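Local coordinates for bacterioferritin comigratory protein (Xylella fastidiosa, PDB 3IXR) that probably reduces hydrogen peroxide and organic hydroperoxides as a thiol-dependent peroxiredoxin of the PrxQ (BCP) type, at residues L27-S39 and P111-F124. The protein carries 1 engineered substitution. Numbering follows the deposited sequence.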
loop_
_atom_site.group_PDB
_atom_site.type_symbol
_atom_site.label_atom_id
_atom_site.label_comp_id
_atom_site.label_asym_id
_atom_site.label_seq_id
_atom_site.Cartn_x
_atom_site.Cartn_y
_atom_site.Cartn_z
ATOM N N LEU A 27 2.748 8.298 12.103
ATOM C CA LEU A 27 1.948 7.087 12.537
ATOM C C LEU A 27 2.132 6.883 14.058
ATOM O O LEU A 27 3.297 6.894 14.547
ATOM C CB LEU A 27 2.483 5.853 11.823
ATOM C CG LEU A 27 2.600 5.957 10.268
ATOM C CD1 LEU A 27 2.967 4.579 9.640
ATOM C CD2 LEU A 27 1.298 6.512 9.671
ATOM N N ASN A 28 1.014 6.665 14.738
ATOM C CA ASN A 28 1.096 6.539 16.212
ATOM C C ASN A 28 1.483 5.163 16.646
ATOM O O ASN A 28 1.605 4.228 15.859
ATOM C CB ASN A 28 -0.195 7.048 16.888
ATOM C CG ASN A 28 -1.434 6.251 16.547
ATOM O OD1 ASN A 28 -2.472 6.834 16.399
ATOM N ND2 ASN A 28 -1.339 4.943 16.441
ATOM N N HIS A 29 1.751 5.034 17.950
ATOM C CA HIS A 29 2.300 3.805 18.472
ATOM C C HIS A 29 1.300 2.666 18.234
ATOM O O HIS A 29 1.739 1.590 17.868
ATOM C CB HIS A 29 2.575 3.955 20.003
ATOM C CG HIS A 29 3.000 2.672 20.674
ATOM N ND1 HIS A 29 2.145 1.879 21.435
ATOM C CD2 HIS A 29 4.184 2.020 20.664
ATOM C CE1 HIS A 29 2.795 0.822 21.875
ATOM N NE2 HIS A 29 4.034 0.886 21.428
ATOM N N SER A 30 -0.012 2.893 18.420
ATOM C CA SER A 30 -1.000 1.821 18.247
ATOM C C SER A 30 -0.985 1.273 16.771
ATOM O O SER A 30 -0.854 0.022 16.498
ATOM C CB SER A 30 -2.371 2.386 18.613
ATOM O OG SER A 30 -3.437 1.635 18.060
ATOM N N LEU A 31 -1.024 2.207 15.830
ATOM C CA LEU A 31 -0.902 1.807 14.425
ATOM C C LEU A 31 0.449 1.163 14.110
ATOM O O LEU A 31 0.509 0.170 13.360
ATOM C CB LEU A 31 -1.083 3.045 13.537
ATOM C CG LEU A 31 -0.948 2.771 12.015
ATOM C CD1 LEU A 31 -1.938 1.831 11.691
ATOM C CD2 LEU A 31 -1.285 4.096 11.346
ATOM N N LEU A 32 1.577 1.712 14.579
ATOM C CA LEU A 32 2.896 1.130 14.306
ATOM C C LEU A 32 3.070 -0.326 14.806
ATOM O O LEU A 32 3.857 -1.064 14.281
ATOM C CB LEU A 32 3.997 2.022 14.890
ATOM C CG LEU A 32 4.357 3.309 14.112
ATOM C CD1 LEU A 32 5.315 4.100 14.982
ATOM C CD2 LEU A 32 4.999 2.927 12.813
ATOM N N ASN A 33 2.294 -0.646 15.856
ATOM C CA ASN A 33 2.427 -2.006 16.464
ATOM C C ASN A 33 1.272 -2.916 16.154
ATOM O O ASN A 33 1.185 -4.062 16.647
ATOM C CB ASN A 33 2.680 -1.866 17.962
ATOM C CG ASN A 33 4.063 -1.344 18.181
ATOM O OD1 ASN A 33 5.036 -2.088 18.100
ATOM N ND2 ASN A 33 4.181 -0.035 18.327
ATOM N N HIS A 34 0.324 -2.440 15.373
ATOM C CA HIS A 34 -0.723 -3.285 14.882
ATOM C C HIS A 34 -0.227 -4.484 14.029
ATOM O O HIS A 34 0.450 -4.313 13.031
ATOM C CB HIS A 34 -1.610 -2.371 14.029
ATOM C CG HIS A 34 -2.656 -3.097 13.232
ATOM N ND1 HIS A 34 -3.670 -3.812 13.823
ATOM C CD2 HIS A 34 -2.746 -3.345 11.899
ATOM C CE1 HIS A 34 -4.415 -4.384 12.881
ATOM N NE2 HIS A 34 -3.865 -4.124 11.707
ATOM N N PRO A 35 -0.619 -5.714 14.380
ATOM C CA PRO A 35 -0.155 -6.859 13.635
ATOM C C PRO A 35 -0.780 -6.960 12.252
ATOM O O PRO A 35 -2.005 -6.877 12.134
ATOM C CB PRO A 35 -0.580 -8.043 14.537
ATOM C CG PRO A 35 -0.830 -7.444 15.879
ATOM C CD PRO A 35 -1.401 -6.071 15.562
ATOM N N LEU A 36 0.055 -7.087 11.247
ATOM C CA LEU A 36 -0.377 -7.139 9.814
ATOM C C LEU A 36 -0.345 -8.615 9.410
ATOM O O LEU A 36 0.694 -9.233 9.563
ATOM C CB LEU A 36 0.632 -6.405 8.935
ATOM C CG LEU A 36 0.909 -4.906 9.295
ATOM C CD1 LEU A 36 2.003 -4.284 8.410
ATOM C CD2 LEU A 36 -0.355 -4.135 9.244
ATOM N N MET A 37 -1.456 -9.143 8.886
ATOM C CA MET A 37 -1.447 -10.491 8.295
ATOM C C MET A 37 -1.090 -10.327 6.833
ATOM O O MET A 37 -1.822 -9.599 6.143
ATOM C CB MET A 37 -2.839 -11.104 8.365
ATOM C CG MET A 37 -3.265 -11.452 9.772
ATOM S SD MET A 37 -4.919 -12.149 9.780
ATOM C CE MET A 37 -4.770 -13.572 8.675
ATOM N N LEU A 38 -0.017 -10.983 6.387
ATOM C CA LEU A 38 0.481 -10.843 5.014
ATOM C C LEU A 38 0.309 -12.082 4.199
ATOM O O LEU A 38 0.201 -13.221 4.721
ATOM C CB LEU A 38 1.956 -10.431 4.994
ATOM C CG LEU A 38 2.388 -8.953 5.225
ATOM C CD1 LEU A 38 1.638 -8.239 6.261
ATOM C CD2 LEU A 38 3.932 -8.951 5.462
ATOM N N SER A 39 0.389 -11.916 2.874
ATOM C CA SER A 39 0.489 -13.085 2.027
ATOM C C SER A 39 1.623 -14.016 2.461
ATOM O O SER A 39 2.600 -13.631 3.125
ATOM C CB SER A 39 0.644 -12.647 0.565
ATOM O OG SER A 39 1.737 -11.756 0.490
ATOM N N PRO A 111 5.032 -8.353 -0.662
ATOM C CA PRO A 111 3.879 -8.883 0.030
ATOM C C PRO A 111 2.610 -8.086 -0.097
ATOM O O PRO A 111 2.705 -6.877 -0.334
ATOM C CB PRO A 111 4.325 -8.784 1.537
ATOM C CG PRO A 111 5.770 -8.570 1.529
ATOM C CD PRO A 111 5.993 -7.740 0.286
ATOM N N LEU A 112 1.453 -8.685 0.166
ATOM C CA LEU A 112 0.150 -8.024 0.218
ATOM C C LEU A 112 -0.391 -8.166 1.648
ATOM O O LEU A 112 -0.451 -9.329 2.147
ATOM C CB LEU A 112 -0.923 -8.641 -0.743
ATOM C CG LEU A 112 -0.444 -8.643 -2.221
ATOM C CD1 LEU A 112 -1.444 -9.429 -3.149
ATOM C CD2 LEU A 112 -0.168 -7.160 -2.732
ATOM N N VAL A 113 -0.798 -7.040 2.267
ATOM C CA VAL A 113 -1.494 -7.146 3.549
ATOM C C VAL A 113 -2.921 -7.545 3.397
ATOM O O VAL A 113 -3.694 -6.926 2.603
ATOM C CB VAL A 113 -1.532 -5.754 4.181
ATOM C CG1 VAL A 113 -2.199 -5.785 5.616
ATOM C CG2 VAL A 113 -0.152 -5.352 4.308
ATOM N N SER A 114 -3.345 -8.591 4.143
ATOM C CA SER A 114 -4.775 -8.919 4.211
ATOM C C SER A 114 -5.332 -8.120 5.361
ATOM O O SER A 114 -5.134 -8.520 6.566
ATOM C CB SER A 114 -4.901 -10.424 4.515
ATOM O OG SER A 114 -6.253 -10.754 4.748
ATOM N N ASP A 115 -5.977 -7.010 5.027
ATOM C CA ASP A 115 -6.503 -6.048 6.024
ATOM C C ASP A 115 -7.922 -6.408 6.325
ATOM O O ASP A 115 -8.874 -5.660 6.072
ATOM C CB ASP A 115 -6.290 -4.595 5.544
ATOM C CG ASP A 115 -6.619 -3.563 6.585
ATOM O OD1 ASP A 115 -7.281 -2.570 6.253
ATOM O OD2 ASP A 115 -6.170 -3.792 7.721
ATOM N N SER A 116 -8.141 -7.635 6.778
ATOM C CA SER A 116 -9.509 -8.141 6.758
ATOM C C SER A 116 -10.364 -7.560 7.875
ATOM O O SER A 116 -11.591 -7.771 7.865
ATOM C CB SER A 116 -9.551 -9.644 6.922
ATOM O OG SER A 116 -8.764 -10.044 8.061
ATOM N N ASP A 117 -9.749 -6.860 8.829
ATOM C CA ASP A 117 -10.537 -6.079 9.831
ATOM C C ASP A 117 -10.636 -4.597 9.464
ATOM O O ASP A 117 -11.240 -3.770 10.169
ATOM C CB ASP A 117 -9.931 -6.213 11.208
ATOM C CG ASP A 117 -9.856 -7.696 11.666
ATOM O OD1 ASP A 117 -10.910 -8.431 11.558
ATOM O OD2 ASP A 117 -8.742 -8.116 12.074
ATOM N N ALA A 118 -10.103 -4.287 8.298
ATOM C CA ALA A 118 -10.153 -2.882 7.806
ATOM C C ALA A 118 -9.409 -1.882 8.719
ATOM O O ALA A 118 -9.665 -0.679 8.595
ATOM C CB ALA A 118 -11.570 -2.387 7.436
ATOM N N ILE A 119 -8.510 -2.376 9.555
ATOM C CA ILE A 119 -7.793 -1.459 10.485
ATOM C C ILE A 119 -6.855 -0.532 9.739
ATOM O O ILE A 119 -6.886 0.681 10.000
ATOM C CB ILE A 119 -7.052 -2.248 11.601
ATOM C CG1 ILE A 119 -8.179 -2.869 12.471
ATOM C CG2 ILE A 119 -5.952 -1.307 12.330
ATOM C CD1 ILE A 119 -7.753 -4.064 13.316
ATOM N N LEU A 120 -6.043 -1.046 8.780
ATOM C CA LEU A 120 -5.170 -0.087 8.126
ATOM C C LEU A 120 -6.004 0.846 7.248
ATOM O O LEU A 120 -5.689 2.030 7.066
ATOM C CB LEU A 120 -4.226 -0.776 7.128
ATOM C CG LEU A 120 -3.033 -1.321 7.747
ATOM C CD1 LEU A 120 -2.152 -1.863 6.627
ATOM C CD2 LEU A 120 -2.258 -0.372 8.663
ATOM N N CYS A 121 -7.036 0.307 6.594
ATOM C CA CYS A 121 -7.877 1.074 5.678
ATOM C C CYS A 121 -8.534 2.260 6.417
ATOM O O CYS A 121 -8.550 3.344 5.924
ATOM C CB CYS A 121 -8.965 0.154 5.063
ATOM S SG CYS A 121 -8.365 -0.882 3.733
ATOM N N LYS A 122 -9.050 2.036 7.624
ATOM C CA LYS A 122 -9.657 3.109 8.358
ATOM C C LYS A 122 -8.581 4.087 8.888
ATOM O O LYS A 122 -8.796 5.281 8.867
ATOM C CB LYS A 122 -10.384 2.426 9.543
ATOM C CG LYS A 122 -11.708 1.819 9.011
ATOM C CD LYS A 122 -12.566 1.264 10.213
ATOM C CE LYS A 122 -12.229 -0.165 10.642
ATOM N NZ LYS A 122 -13.040 -0.501 11.908
ATOM N N ALA A 123 -7.441 3.551 9.340
ATOM C CA ALA A 123 -6.307 4.357 9.838
ATOM C C ALA A 123 -5.842 5.358 8.790
ATOM O O ALA A 123 -5.654 6.521 9.061
ATOM C CB ALA A 123 -5.200 3.524 10.390
ATOM N N PHE A 124 -5.735 4.861 7.540
ATOM C CA PHE A 124 -5.247 5.720 6.440
ATOM C C PHE A 124 -6.420 6.440 5.749
ATOM O O PHE A 124 -6.229 7.240 4.813
ATOM C CB PHE A 124 -4.360 4.875 5.453
ATOM C CG PHE A 124 -2.975 4.648 5.964
ATOM C CD1 PHE A 124 -2.697 3.656 6.931
ATOM C CD2 PHE A 124 -1.898 5.465 5.576
ATOM C CE1 PHE A 124 -1.441 3.461 7.423
ATOM C CE2 PHE A 124 -0.652 5.299 6.037
ATOM C CZ PHE A 124 -0.370 4.301 6.980
HETATM O O HOH W 1 -3.939 -4.944 8.969
HETATM O O HOH W 2 -3.700 -7.548 8.724
#
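Leu-38 and Val-113 face each other as a non-hydrogen-bonded pair where the short strands 36-38 and 112-114 run antiparallel within the mixed beta-sheet of this thioredoxin-like peroxiredoxin fold; beyond them, helices 29-33 and 119-123 pack together. Three hydrogen bonds join the two segments here, two of them between backbone atoms. Ser-114 N donates to Met-37 O at 2.7 Å, and Ser-39 N to Leu-112 O at 2.8 Å. Serine suits position 39 because its hydroxyl can stand in for a backbone acceptor: OG stands between the backbone N and the carbonyl carbon (chi1 54°), which brings it to Leu-112 N in an almost linear bond (172° at the hydrogen), so both polar backbone atoms of Leu-112 are held by one residue. On the other side, Val-113 also bonds to Gly-90 of strand 86-92, placing strand 112-114 between two neighbours.

Apolar side chains fill the interior. Leu-38 spreads its two methyls, CD1 on Val-113 CG2 and CD2 alongside Pro-111 CB. Leu-36 CD2 meets Leu-120 CD1 at 3.9 Å, the side chains crossing at about a right angle. Leu-31, its CG anti to the backbone N (chi1 179°), reaches from its helix to place CD1 against Leu-120 CD2 and Ala-123 CB, while CD2 approaches Phe-124; the small methyl of Ala-123 probably lets the helices approach closely. The Phe-124 ring also receives Leu-27 CD2 and meets Phe-58 and Phe-145 of the sheet.

Where the contact turns partly polar, His-34 offers both a flat face and a nitrogen. Ile-119 CG2 sits over the ring centre, 3.5 Å from the centroid, in a CH-pi contact. Asp-115 OD2 accepts a hydrogen bond from Leu-120 N and OD1 one from Cys-121 N, each on the syn side, at the start of helix 119-123. The same OD2 also accepts a hydrogen bond from a water that lies in the imidazole plane, 2.9 Å from His-34 NE2.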